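Local coordinates for protein putative NADH-depentdent flavin oxidoreductase (Cupriavidus metallidurans, PDB 5OCS) that probably catalyses NAD(P)H-dependent reduction of activated alkenes, as an FMN-binding ene-reductase of the Old Yellow Enzyme family, at residues His3-Tyr8 and Asn17-Ala22; Thr130-Ala135 and Leu185-Ser190; Gly246-Ser251 and Ala286-Ala291; Pro279-Pro284 and Asn315-Ile320. One frame throughout, in Å; residues are numbered along the deposited sequence.

Contact 1 of 4, residues His3-Tyr8 and Asn17-Ala22; sequences HLFDPY and NRIAIA
Arg18 reaches into the N-terminal segment His3-Tyr8, and tracing it outward shows how one arginine can organise a chain terminus. Its CB and CG lie against Leu4 O, the same carbonyl that accepts the backbone N-H of Arg18 at 2.8 Å. From CG to NE the chain is extended, which carries it alongside Asp6. CD then sits 3.1 Å from His3 O, and NE gives that oxygen a weak, bent hydrogen bond. At the tip the guanidinium divides its contacts: NH2 makes a long salt bridge to Asp6 OD2 at 3.7 Å, near the guanidinium plane, while NH1 lies over one face of the Tyr8 ring, 3.4 Å from CD1, with the two planes 45° apart. NH1 also donates to Asp319 O. The apolar part is made by Ile19, whose CD1 meets Phe5 CZ at 3.7 Å and whose CG1 packs on Leu4 CD1. The type I turn His3-Asp6 is itself pinned by Asp6 OD2, which accepts from His3 N at 2.8 Å. Because Asp6 OD2 lies near both the guanidinium and the His3 N-H, its negative charge is probably favoured to some degree, and the N-terminal turn is held to the entry of the first barrel strand by polar and apolar contacts together.

Contact 2 of 4, residues Thr130-Ala135 and Leu185-Ser190; sequences TFAPSA and LHQFLS
Apolar contact dominates between Pro133 and helix 184-189, and its clearest element is a CH-pi interaction. Pro133 CB stands over the centre of the Phe188 ring, 3.6 Å from the centroid and only 4° off the ring normal, so all six ring carbons lie at nearly equal distance from it. Pro133 CD extends the same contact to Phe188 CE1 at 3.7 Å. The pyrrolidine ring is thus shared between two successive helix residues: CD also touches Gln187 CB at 3.6 Å, while CG rests 3.5 Å from Gln187 O.

Polar groups play a different part, since no hydrogen bond joins the two segments. Gln187 runs out with its CG anti to the carbonyl carbon (chi1 -69°) and the chain extended beyond, bringing OE1 within 3.5 Å of Ala132 CB. That amide is held by other backbone groups: OE1 accepts from Arg106 N, and NE2 donates to Gly182 O and Ala104 O. Phe188 in turn meets Phe210 of helix 204-221.

Strand 131-132 belongs to a small two-stranded parallel sheet outside the barrel. A proline docked over an aromatic face here joins that excursion to the short helix following barrel strand 175-179 of the TIM-barrel fold.

Contact 3 of 4, residues Gly246-Ser251 and Ala286-Ala291; sequences GTIALS and AQRVKA
Val289 forms the buried half of this helix pair, its two methyl groups divided between neighbours one turn apart. CG2 meets Thr247 CG2 at 3.9 Å, the two side chains crossing at about a right angle, and CG1 lies 3.8 Å from Ser251 OG. That hydroxyl is turned back onto its own helix: with OG anti to the carbonyl carbon (chi1 -61°), it donates to Thr247 O at 2.8 Å. Thr247 O also accepts the backbone N-H of Ser251, the two donors arriving from opposite faces of its carbonyl plane. The serine therefore offers Val289 a hydroxyl whose proton is already given to its own helix. Thr247 OG1 donates to Ala234 O, and CG2, anti to the backbone N, faces the valine.

Helices 244-256 and 284-293 are consecutive major barrel helices, separated by strand 262-265, and lie side by side outside the parallel barrel as in other TIM barrels. Their segments here run in broadly the same direction, at 36° to one another, with the axes 10.2 Å apart.

Toward solvent the contact narrows to one close touch by Arg288, which is partly exposed. Its chain is extended from CG to NE and passes across the end of Ile248, whose CD1 lies over one face of the guanidinium, 3.3 Å from NE and 3.7 Å from CZ. This is a methyl against a flat cationic group, with no hydrogen bond across the helices; the charge is met within its own helix, where NE forms a salt bridge with Glu292. Ile248 CG1 reaches Val289 CG2 at only 4.3 Å, a loose link between the two halves.

Contact 4 of 4, residues Pro279-Pro284 and Asn315-Ile320; sequences PGYQVP and NNEADI
The Tyr281 ring is bounded on one face by Pro279 CB, 3.8 Å above the plane and offset toward the rim, and at its edge by the amide of Asn315. ND2 lies in the plane of the ring, 3.5 Å from CD1, with ring and amide planes turned 45° apart. The Glu317 carboxylate also comes to this edge, inclined at 59° to the ring, and its CD packs against Tyr281 CB.

Each carboxylate oxygen has its own task. OE1 accepts the backbone N-H of Val283 in a fairly straight bond of 3.0 Å, met nearly along the C-O direction, and takes a weak, strongly bent bond from Gln282 N. OE2 uses its anti lone pair for Asn315 ND2, 2.9 Å away and close to the plane of that amide. A water donates to OE2 at 2.6 Å and accepts from Gln282 NE2, which also donates to Gln308 O. Glu317 gets there on a chain extended beyond CG, its CG anti to the carbonyl carbon (chi1 -67°). With four donors around it, one of them weak, the carboxylate is firmly oriented and its negative charge probably favoured. Val283 CG2 adds apolar cover, 3.4 Å from OE1 and touching Glu317 CB.

Val283 is the N-cap residue of helix 284-293, so the carboxylate sits at the start of that helix. Asn315 and Asn316 follow helix 306-314, which Asn316 closes as the C-prime residue of a Schellman motif. The contact therefore ties the start of one barrel helix to the turn between the next helix and strand 320-323, with Val283 and Ala318 both packed on Ala299 of strand 297-300.

In the fold
All four contacts belong to a single eight-stranded TIM barrel, and along the chain contact 1 closes before contact 2, and contact 2 before contacts 3 and 4, whose segments alternate. Contact 4 holds the turn leading into helix 284-293, and contact 3 lies on that helix; their centres are about 12 Å apart, and the Lys290-Asp319 salt bridge joins them. Tyr8 of contact 1 packs on Asp319 and Ile320 of contact 4, centres about 14 Å apart, where the last strand, 320-323, meets the first, 19-21, and closes the barrel. Contact 2 lies across the chain's centre from contact 1, centres about 33 Å apart, and touches contact 3 through Leu189 and Leu250. Touching pairs thus form a chain, 1-4-3-2, along part of the barrel that carries the FMN-binding residues.

Contact 1 of 4, residues His3-Tyr8 and Asn17-Ala22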
# COMPACT_ATOMS: atom_id res chain seq x y z
N HIS D 3 -9.76 20.70 -15.13
CA HIS D 3 -8.50 19.93 -15.02
C HIS D 3 -8.67 18.72 -14.12
O HIS D 3 -9.55 18.71 -13.26
CB HIS D 3 -7.40 20.79 -14.44
CG HIS D 3 -7.10 21.95 -15.32
ND1 HIS D 3 -6.39 21.81 -16.49
CD2 HIS D 3 -7.49 23.24 -15.26
CE1 HIS D 3 -6.32 22.98 -17.09
NE2 HIS D 3 -6.98 23.86 -16.37
N LEU D 4 -7.80 17.73 -14.31
CA LEU D 4 -7.82 16.50 -13.50
C LEU D 4 -7.82 16.75 -11.98
O LEU D 4 -8.54 16.09 -11.21
CB LEU D 4 -6.64 15.63 -13.88
CG LEU D 4 -6.64 14.22 -13.29
CD1 LEU D 4 -7.78 13.40 -13.85
CD2 LEU D 4 -5.31 13.59 -13.58
N PHE D 5 -6.99 17.72 -11.58
CA PHE D 5 -6.85 18.07 -10.18
C PHE D 5 -7.76 19.19 -9.68
O PHE D 5 -7.58 19.63 -8.58
CB PHE D 5 -5.37 18.27 -9.80
CG PHE D 5 -4.63 17.00 -9.73
CD1 PHE D 5 -4.70 16.25 -8.55
CD2 PHE D 5 -3.95 16.46 -10.83
CE1 PHE D 5 -4.08 15.03 -8.46
CE2 PHE D 5 -3.30 15.23 -10.72
CZ PHE D 5 -3.39 14.51 -9.54
N ASP D 6 -8.82 19.53 -10.41
CA ASP D 6 -9.87 20.36 -9.86
C ASP D 6 -10.68 19.58 -8.86
O ASP D 6 -11.01 18.41 -9.10
CB ASP D 6 -10.87 20.79 -10.90
CG ASP D 6 -10.31 21.74 -11.91
OD1 ASP D 6 -9.23 22.31 -11.72
OD2 ASP D 6 -11.00 21.89 -12.93
N PRO D 7 -11.06 20.23 -7.74
CA PRO D 7 -12.09 19.64 -6.88
C PRO D 7 -13.36 19.42 -7.64
O PRO D 7 -13.63 20.07 -8.65
CB PRO D 7 -12.31 20.72 -5.81
CG PRO D 7 -11.03 21.43 -5.75
CD PRO D 7 -10.50 21.45 -7.16
N TYR D 8 -14.15 18.46 -7.20
CA TYR D 8 -15.42 18.20 -7.83
C TYR D 8 -16.34 17.68 -6.75
O TYR D 8 -15.96 17.68 -5.57
CB TYR D 8 -15.21 17.23 -8.99
CG TYR D 8 -16.36 17.14 -9.96
CD1 TYR D 8 -16.75 18.22 -10.73
CD2 TYR D 8 -17.08 15.95 -10.09
CE1 TYR D 8 -17.81 18.12 -11.63
CE2 TYR D 8 -18.15 15.85 -10.97
CZ TYR D 8 -18.50 16.94 -11.74
OH TYR D 8 -19.57 16.79 -12.60
N ASN D 17 -10.28 15.70 -6.17
CA ASN D 17 -9.90 15.81 -7.57
C ASN D 17 -10.80 14.89 -8.40
O ASN D 17 -11.71 14.33 -7.84
CB ASN D 17 -8.42 15.48 -7.76
CG ASN D 17 -8.05 14.13 -7.15
OD1 ASN D 17 -8.62 13.12 -7.51
ND2 ASN D 17 -7.07 14.13 -6.23
N ARG D 18 -10.55 14.77 -9.70
CA ARG D 18 -11.43 14.04 -10.59
C ARG D 18 -11.03 12.59 -10.77
O ARG D 18 -11.59 11.92 -11.63
CB ARG D 18 -11.49 14.75 -11.93
CG ARG D 18 -12.14 16.14 -11.78
CD ARG D 18 -12.00 16.84 -13.11
NE ARG D 18 -12.49 18.21 -12.95
CZ ARG D 18 -13.76 18.60 -13.04
NH1 ARG D 18 -14.71 17.77 -13.43
NH2 ARG D 18 -14.06 19.87 -12.78
N ILE D 19 -10.10 12.10 -9.92
CA ILE D 19 -9.60 10.73 -10.01
C ILE D 19 -10.40 9.81 -9.12
O ILE D 19 -10.50 10.06 -7.93
CB ILE D 19 -8.10 10.63 -9.63
CG1 ILE D 19 -7.24 11.53 -10.52
CG2 ILE D 19 -7.60 9.20 -9.79
CD1 ILE D 19 -5.90 11.83 -9.91
N ALA D 20 -10.99 8.77 -9.72
CA ALA D 20 -11.69 7.73 -8.95
C ALA D 20 -10.94 6.43 -9.09
O ALA D 20 -10.45 6.10 -10.19
CB ALA D 20 -13.12 7.57 -9.45
N ILE D 21 -10.86 5.66 -7.99
CA ILE D 21 -10.28 4.35 -8.01
C ILE D 21 -11.40 3.39 -8.34
O ILE D 21 -12.38 3.33 -7.60
CB ILE D 21 -9.59 3.96 -6.69
CG1 ILE D 21 -8.44 4.89 -6.43
CG2 ILE D 21 -9.07 2.51 -6.76
CD1 ILE D 21 -7.93 4.80 -5.03
N ALA D 22 -11.24 2.64 -9.44
CA ALA D 22 -12.31 1.82 -9.98
C ALA D 22 -12.55 0.63 -9.07
O ALA D 22 -11.61 0.19 -8.42
CB ALA D 22 -11.96 1.31 -11.39

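Contact 2 of 4, residues Thr130-Ala135 and Leu185-Ser190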
# COMPACT_ATOMS: atom_id res chain seq x y z
N THR D 130 -27.58 -20.39 -10.29
CA THR D 130 -27.56 -18.97 -10.66
C THR D 130 -28.95 -18.55 -11.15
O THR D 130 -29.77 -19.39 -11.52
CB THR D 130 -26.48 -18.71 -11.72
OG1 THR D 130 -26.79 -19.45 -12.92
CG2 THR D 130 -25.13 -19.12 -11.18
N PHE D 131 -29.19 -17.25 -11.16
CA PHE D 131 -30.46 -16.66 -11.51
C PHE D 131 -30.25 -15.57 -12.55
O PHE D 131 -29.19 -14.89 -12.57
CB PHE D 131 -31.13 -16.09 -10.24
CG PHE D 131 -31.43 -17.16 -9.23
CD1 PHE D 131 -32.54 -18.00 -9.42
CD2 PHE D 131 -30.55 -17.46 -8.21
CE1 PHE D 131 -32.79 -19.05 -8.53
CE2 PHE D 131 -30.79 -18.50 -7.31
CZ PHE D 131 -31.92 -19.30 -7.48
N ALA D 132 -31.26 -15.38 -13.38
CA ALA D 132 -31.18 -14.46 -14.51
C ALA D 132 -32.56 -14.08 -15.03
O ALA D 132 -33.58 -14.71 -14.65
CB ALA D 132 -30.38 -15.12 -15.64
N PRO D 133 -32.60 -13.08 -15.93
CA PRO D 133 -33.93 -12.80 -16.47
C PRO D 133 -34.52 -13.99 -17.24
O PRO D 133 -35.74 -14.19 -17.22
CB PRO D 133 -33.69 -11.61 -17.39
CG PRO D 133 -32.22 -11.55 -17.62
CD PRO D 133 -31.62 -12.05 -16.32
N SER D 134 -33.65 -14.74 -17.91
CA SER D 134 -34.06 -15.92 -18.70
C SER D 134 -33.07 -17.08 -18.57
O SER D 134 -31.87 -16.86 -18.29
CB SER D 134 -34.17 -15.55 -20.19
OG SER D 134 -35.08 -14.46 -20.44
N ALA D 135 -33.55 -18.31 -18.87
CA ALA D 135 -32.81 -19.58 -18.71
C ALA D 135 -31.83 -19.86 -19.89
O ALA D 135 -31.90 -20.89 -20.59
CB ALA D 135 -33.81 -20.74 -18.50
N LEU D 185 -28.09 -6.98 -13.77
CA LEU D 185 -28.82 -5.85 -14.32
C LEU D 185 -28.60 -5.69 -15.83
O LEU D 185 -29.56 -5.48 -16.58
CB LEU D 185 -28.55 -4.59 -13.56
CG LEU D 185 -29.48 -4.36 -12.40
CD1 LEU D 185 -29.74 -5.54 -11.50
CD2 LEU D 185 -29.03 -3.16 -11.59
N HIS D 186 -27.36 -5.89 -16.27
CA HIS D 186 -27.04 -5.83 -17.69
C HIS D 186 -27.80 -6.96 -18.48
O HIS D 186 -28.26 -6.74 -19.61
CB HIS D 186 -25.53 -5.94 -17.85
CG HIS D 186 -25.01 -5.64 -19.22
ND1 HIS D 186 -23.66 -5.47 -19.47
CD2 HIS D 186 -25.62 -5.49 -20.41
CE1 HIS D 186 -23.47 -5.22 -20.75
NE2 HIS D 186 -24.65 -5.23 -21.35
N GLN D 187 -27.95 -8.13 -17.85
CA GLN D 187 -28.68 -9.24 -18.42
C GLN D 187 -30.12 -8.83 -18.69
O GLN D 187 -30.66 -9.23 -19.70
CB GLN D 187 -28.67 -10.48 -17.53
CG GLN D 187 -27.29 -11.11 -17.45
CD GLN D 187 -27.04 -11.94 -16.20
OE1 GLN D 187 -27.95 -12.61 -15.71
NE2 GLN D 187 -25.78 -11.95 -15.71
N PHE D 188 -30.74 -8.07 -17.79
CA PHE D 188 -32.07 -7.55 -18.02
C PHE D 188 -32.08 -6.52 -19.14
O PHE D 188 -33.01 -6.51 -19.97
CB PHE D 188 -32.71 -6.96 -16.77
CG PHE D 188 -33.42 -7.97 -15.91
CD1 PHE D 188 -32.73 -8.72 -14.96
CD2 PHE D 188 -34.80 -8.16 -16.02
CE1 PHE D 188 -33.39 -9.62 -14.14
CE2 PHE D 188 -35.45 -9.05 -15.20
CZ PHE D 188 -34.76 -9.80 -14.26
N LEU D 189 -31.06 -5.66 -19.17
CA LEU D 189 -30.99 -4.62 -20.19
C LEU D 189 -30.88 -5.20 -21.60
O LEU D 189 -31.37 -4.60 -22.55
CB LEU D 189 -29.82 -3.67 -19.97
CG LEU D 189 -29.93 -2.84 -18.68
CD1 LEU D 189 -28.63 -2.13 -18.41
CD2 LEU D 189 -31.06 -1.83 -18.75
N SER D 190 -30.19 -6.32 -21.71
CA SER D 190 -29.75 -6.84 -23.02
C SER D 190 -30.68 -7.87 -23.61
O SER D 190 -30.94 -8.92 -22.99
CB SER D 190 -28.34 -7.47 -22.94
OG SER D 190 -27.98 -7.98 -24.22

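Contact 3 of 4, residues Gly246-Ser251 and Ala286-Ala291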
# COMPACT_ATOMS: atom_id res chain seq x y z
N GLY D 246 -29.45 2.77 -25.96
CA GLY D 246 -29.97 2.32 -24.69
C GLY D 246 -29.31 3.03 -23.52
O GLY D 246 -29.98 3.44 -22.57
N THR D 247 -27.98 3.11 -23.56
CA THR D 247 -27.23 3.80 -22.52
C THR D 247 -27.74 5.23 -22.31
O THR D 247 -27.87 5.69 -21.16
CB THR D 247 -25.74 3.82 -22.87
OG1 THR D 247 -25.33 2.46 -22.88
CG2 THR D 247 -24.91 4.54 -21.86
N ILE D 248 -27.97 5.94 -23.40
CA ILE D 248 -28.43 7.33 -23.32
C ILE D 248 -29.82 7.38 -22.71
O ILE D 248 -30.07 8.21 -21.85
CB ILE D 248 -28.35 8.05 -24.69
CG1 ILE D 248 -26.89 8.22 -25.06
CG2 ILE D 248 -29.03 9.42 -24.63
CD1 ILE D 248 -26.61 8.56 -26.49
N ALA D 249 -30.70 6.47 -23.13
CA ALA D 249 -32.07 6.45 -22.61
C ALA D 249 -32.09 6.08 -21.12
O ALA D 249 -32.83 6.66 -20.30
CB ALA D 249 -32.92 5.48 -23.42
N LEU D 250 -31.24 5.12 -20.77
CA LEU D 250 -31.13 4.75 -19.38
C LEU D 250 -30.57 5.94 -18.52
O LEU D 250 -31.07 6.20 -17.42
CB LEU D 250 -30.30 3.48 -19.24
CG LEU D 250 -30.04 3.00 -17.79
CD1 LEU D 250 -31.33 2.59 -17.12
CD2 LEU D 250 -29.06 1.82 -17.81
N SER D 251 -29.59 6.66 -19.05
CA SER D 251 -28.95 7.78 -18.34
C SER D 251 -29.95 8.93 -18.15
O SER D 251 -30.02 9.52 -17.07
CB SER D 251 -27.71 8.24 -19.06
OG SER D 251 -26.76 7.17 -19.11
N ALA D 286 -18.59 7.95 -23.29
CA ALA D 286 -18.74 8.78 -22.09
C ALA D 286 -18.93 10.24 -22.52
O ALA D 286 -19.77 10.94 -21.99
CB ALA D 286 -17.52 8.63 -21.17
N GLN D 287 -18.18 10.66 -23.54
CA GLN D 287 -18.28 12.03 -24.07
C GLN D 287 -19.70 12.35 -24.52
O GLN D 287 -20.27 13.44 -24.23
CB GLN D 287 -17.26 12.23 -25.20
CG GLN D 287 -17.12 13.66 -25.73
CD GLN D 287 -18.25 14.11 -26.66
OE1 GLN D 287 -18.92 13.30 -27.30
NE2 GLN D 287 -18.51 15.41 -26.67
N ARG D 288 -20.30 11.41 -25.23
CA ARG D 288 -21.62 11.61 -25.74
C ARG D 288 -22.65 11.59 -24.62
O ARG D 288 -23.55 12.40 -24.61
CB ARG D 288 -21.97 10.56 -26.76
CG ARG D 288 -23.34 10.78 -27.38
CD ARG D 288 -23.51 9.79 -28.50
NE ARG D 288 -24.87 9.79 -29.01
CZ ARG D 288 -25.32 8.93 -29.91
NH1 ARG D 288 -24.49 8.02 -30.40
NH2 ARG D 288 -26.58 8.99 -30.31
N VAL D 289 -22.51 10.68 -23.65
CA VAL D 289 -23.47 10.63 -22.55
C VAL D 289 -23.44 11.92 -21.72
O VAL D 289 -24.48 12.41 -21.29
CB VAL D 289 -23.24 9.40 -21.64
CG1 VAL D 289 -24.04 9.46 -20.35
CG2 VAL D 289 -23.59 8.12 -22.38
N LYS D 290 -22.23 12.44 -21.49
CA LYS D 290 -22.04 13.72 -20.83
C LYS D 290 -22.76 14.86 -21.58
O LYS D 290 -23.51 15.63 -20.98
CB LYS D 290 -20.56 14.02 -20.71
CG LYS D 290 -20.24 15.35 -20.02
CD LYS D 290 -18.75 15.49 -19.70
CE LYS D 290 -18.29 16.96 -19.65
NZ LYS D 290 -19.04 17.70 -18.60
N ALA D 291 -22.48 14.96 -22.87
CA ALA D 291 -23.01 16.05 -23.68
C ALA D 291 -24.52 16.01 -23.75
O ALA D 291 -25.15 17.05 -23.62
CB ALA D 291 -22.42 16.02 -25.07

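Contact 4 of 4, residues Pro279-Pro284 and Asn315-Ile320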
# COMPACT_ATOMS: atom_id res chain seq x y z
N PRO D 279 -13.56 12.50 -34.28
CA PRO D 279 -12.87 13.51 -33.47
C PRO D 279 -11.73 12.96 -32.59
O PRO D 279 -10.91 13.73 -32.07
CB PRO D 279 -13.97 14.11 -32.60
CG PRO D 279 -15.25 13.52 -33.02
CD PRO D 279 -15.02 12.48 -34.06
N GLY D 280 -11.66 11.64 -32.39
CA GLY D 280 -10.52 11.04 -31.66
C GLY D 280 -10.61 11.20 -30.14
O GLY D 280 -9.59 11.19 -29.45
N TYR D 281 -11.83 11.29 -29.62
CA TYR D 281 -12.02 11.20 -28.14
C TYR D 281 -11.43 9.88 -27.65
O TYR D 281 -11.53 8.86 -28.32
CB TYR D 281 -13.47 11.24 -27.77
CG TYR D 281 -14.21 12.45 -28.25
CD1 TYR D 281 -13.75 13.74 -27.99
CD2 TYR D 281 -15.41 12.30 -28.94
CE1 TYR D 281 -14.47 14.86 -28.44
CE2 TYR D 281 -16.12 13.39 -29.38
CZ TYR D 281 -15.64 14.65 -29.15
OH TYR D 281 -16.41 15.67 -29.65
N GLN D 282 -10.84 9.89 -26.46
CA GLN D 282 -10.39 8.68 -25.81
C GLN D 282 -11.53 7.83 -25.30
O GLN D 282 -11.43 6.62 -25.34
CB GLN D 282 -9.41 8.99 -24.68
CG GLN D 282 -8.11 9.61 -25.12
CD GLN D 282 -7.22 9.94 -23.93
OE1 GLN D 282 -6.66 9.04 -23.29
NE2 GLN D 282 -7.09 11.21 -23.62
N VAL D 283 -12.58 8.48 -24.77
CA VAL D 283 -13.79 7.82 -24.20
C VAL D 283 -15.02 8.37 -24.93
O VAL D 283 -15.79 9.16 -24.41
CB VAL D 283 -13.82 7.95 -22.65
CG1 VAL D 283 -12.73 7.06 -22.08
CG2 VAL D 283 -13.59 9.39 -22.16
N PRO D 284 -15.19 7.98 -26.20
CA PRO D 284 -16.24 8.62 -27.00
C PRO D 284 -17.69 8.44 -26.50
O PRO D 284 -18.57 9.34 -26.67
CB PRO D 284 -16.04 8.01 -28.41
CG PRO D 284 -15.28 6.76 -28.19
CD PRO D 284 -14.40 7.02 -26.99
N ASN D 315 -10.68 18.01 -22.35
CA ASN D 315 -11.46 17.91 -23.58
C ASN D 315 -12.96 17.62 -23.35
O ASN D 315 -13.69 17.29 -24.29
CB ASN D 315 -10.81 16.86 -24.50
CG ASN D 315 -11.20 17.00 -25.97
OD1 ASN D 315 -11.42 18.13 -26.48
ND2 ASN D 315 -11.31 15.85 -26.69
N ASN D 316 -13.43 17.76 -22.11
CA ASN D 316 -14.83 17.63 -21.76
C ASN D 316 -15.44 16.26 -22.12
O ASN D 316 -16.62 16.18 -22.49
CB ASN D 316 -15.63 18.79 -22.38
CG ASN D 316 -15.28 20.13 -21.75
OD1 ASN D 316 -15.59 20.35 -20.60
ND2 ASN D 316 -14.62 21.01 -22.49
N GLU D 317 -14.61 15.21 -22.06
CA GLU D 317 -15.07 13.85 -22.35
C GLU D 317 -15.74 13.23 -21.13
O GLU D 317 -16.57 12.37 -21.29
CB GLU D 317 -13.94 12.96 -22.87
CG GLU D 317 -13.41 13.36 -24.24
CD GLU D 317 -12.16 12.61 -24.68
OE1 GLU D 317 -12.03 11.40 -24.43
OE2 GLU D 317 -11.30 13.24 -25.32
N ALA D 318 -15.35 13.65 -19.92
CA ALA D 318 -15.89 13.11 -18.67
C ALA D 318 -15.63 14.11 -17.56
O ALA D 318 -14.75 14.97 -17.69
CB ALA D 318 -15.27 11.75 -18.34
N ASP D 319 -16.39 14.01 -16.48
CA ASP D 319 -16.18 14.81 -15.27
C ASP D 319 -15.29 14.14 -14.24
O ASP D 319 -14.60 14.82 -13.47
CB ASP D 319 -17.52 15.12 -14.66
CG ASP D 319 -18.46 15.74 -15.65
OD1 ASP D 319 -18.06 16.82 -16.14
OD2 ASP D 319 -19.51 15.16 -15.98
N ILE D 320 -15.33 12.81 -14.22
CA ILE D 320 -14.53 12.00 -13.31
C ILE D 320 -13.97 10.87 -14.15
O ILE D 320 -14.67 10.35 -15.06
CB ILE D 320 -15.40 11.46 -12.18
CG1 ILE D 320 -15.87 12.61 -11.27
CG2 ILE D 320 -14.64 10.40 -11.38
CD1 ILE D 320 -16.94 12.20 -10.31
O HOH W 1 -8.76 13.16 -25.06